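Side-chain contact in spore germination protein GerM (Bacillus subtilis subsp. subtilis str. 168, PDB 6GZB), which has no known molecular function but affects both sporulation and germination, and folds as tandem GerMN domains: residues 204-207 and 212-215. Residues are numbered along the deposited sequence; the frame is centred on the assembly and turned at random.
Sequences YYLA and SEYY
Near the turn of the antiparallel β-hairpin of strands 198-208 and 213-223, Ala207 and Tyr214 form a hydrogen-bonded pair. Ala207 N donates to Tyr214 O at 2.9 Å, almost straight at 173°, and Tyr214 N returns a bond to Ala207 O at 3.0 Å, reaching that oxygen from above the carbonyl plane. Their side chains share one face of the sheet: Tyr214 holds CG between its backbone N and carbonyl carbon (chi1 56°), which swings the ring over its neighbour; Ala207 CB then lies 3.9 Å from the ring centroid, 27° off the normal, a CH-pi contact displaced toward CE1. Replacing Tyr214 by an alanine would probably remove the ring lying over the Ala207 methyl and leave Asp60 without the hydroxyl it bonds. The other side carries the non-hydrogen-bonded pair, with Leu206 and Tyr215 side by side and Leu206 CD1 3.7 Å from Tyr215 CE1. Leu206 CD2 also meets Glu213 OE2 at 3.6 Å. Farther along, the Tyr204 side chain crosses that of Tyr215 at about a right angle, with Tyr204 CD2 3.9 Å from Tyr215 CB. Here the Leu206-Tyr215 face meets helix 289-299, which also touches Tyr204, and the Ala207-Tyr214 face meets strand 65-73 and Phe100 through the Tyr214 ring.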
# COMPACT_ATOMS: atom_id res chain seq x y z
N TYR A 204 5.47 -5.21 0.29
CA TYR A 204 4.21 -5.86 -0.06
C TYR A 204 4.32 -7.38 0.03
O TYR A 204 5.23 -7.98 -0.54
CB TYR A 204 3.77 -5.47 -1.47
CG TYR A 204 3.13 -4.11 -1.55
CD1 TYR A 204 3.90 -2.96 -1.67
CD2 TYR A 204 1.77 -3.97 -1.56
CE1 TYR A 204 3.31 -1.71 -1.79
CE2 TYR A 204 1.16 -2.74 -1.68
CZ TYR A 204 1.94 -1.61 -1.76
OH TYR A 204 1.32 -0.38 -1.87
N TYR A 205 3.39 -7.98 0.76
CA TYR A 205 3.30 -9.42 0.82
C TYR A 205 1.99 -9.87 0.20
O TYR A 205 1.13 -9.05 -0.12
CB TYR A 205 3.40 -9.90 2.26
CG TYR A 205 4.72 -9.59 2.90
CD1 TYR A 205 5.86 -10.31 2.56
CD2 TYR A 205 4.84 -8.58 3.84
CE1 TYR A 205 7.08 -10.04 3.15
CE2 TYR A 205 6.06 -8.27 4.41
CZ TYR A 205 7.17 -9.02 4.09
OH TYR A 205 8.37 -8.71 4.66
N LEU A 206 1.86 -11.18 0.04
CA LEU A 206 0.74 -11.76 -0.68
C LEU A 206 -0.28 -12.32 0.30
O LEU A 206 0.08 -12.80 1.38
CB LEU A 206 1.28 -12.85 -1.60
CG LEU A 206 0.33 -13.56 -2.56
CD1 LEU A 206 -0.14 -12.63 -3.67
CD2 LEU A 206 1.02 -14.78 -3.15
N ALA A 207 -1.54 -12.04 0.04
CA ALA A 207 -2.64 -12.66 0.78
C ALA A 207 -3.62 -13.22 -0.24
O ALA A 207 -3.51 -12.96 -1.44
CB ALA A 207 -3.33 -11.65 1.66
N SER A 212 -9.59 -14.13 -4.82
CA SER A 212 -8.37 -13.59 -5.40
C SER A 212 -7.16 -13.57 -4.48
O SER A 212 -7.26 -13.71 -3.26
CB SER A 212 -8.62 -12.17 -5.94
OG SER A 212 -8.86 -11.25 -4.89
N GLU A 213 -5.99 -13.47 -5.10
CA GLU A 213 -4.78 -12.98 -4.46
C GLU A 213 -4.78 -11.46 -4.45
O GLU A 213 -5.30 -10.82 -5.37
CB GLU A 213 -3.55 -13.45 -5.24
CG GLU A 213 -3.27 -14.94 -5.20
CD GLU A 213 -2.04 -15.30 -6.02
OE1 GLU A 213 -1.86 -14.71 -7.10
OE2 GLU A 213 -1.22 -16.13 -5.56
N TYR A 214 -4.19 -10.88 -3.42
CA TYR A 214 -4.02 -9.45 -3.37
C TYR A 214 -2.78 -9.08 -2.56
O TYR A 214 -2.19 -9.92 -1.90
CB TYR A 214 -5.27 -8.77 -2.80
CG TYR A 214 -5.71 -9.27 -1.44
CD1 TYR A 214 -5.27 -8.65 -0.28
CD2 TYR A 214 -6.65 -10.28 -1.31
CE1 TYR A 214 -5.67 -9.09 0.96
CE2 TYR A 214 -7.10 -10.69 -0.07
CZ TYR A 214 -6.60 -10.10 1.06
OH TYR A 214 -7.05 -10.48 2.30
N TYR A 215 -2.31 -7.86 -2.74
CA TYR A 215 -1.03 -7.47 -2.22
C TYR A 215 -1.21 -6.53 -1.05
O TYR A 215 -1.92 -5.54 -1.16
CB TYR A 215 -0.19 -6.85 -3.33
CG TYR A 215 0.13 -7.85 -4.42
CD1 TYR A 215 1.20 -8.73 -4.28
CD2 TYR A 215 -0.74 -8.05 -5.48
CE1 TYR A 215 1.45 -9.70 -5.22
CE2 TYR A 215 -0.50 -9.03 -6.43
CZ TYR A 215 0.58 -9.86 -6.28
OH TYR A 215 0.85 -10.82 -7.23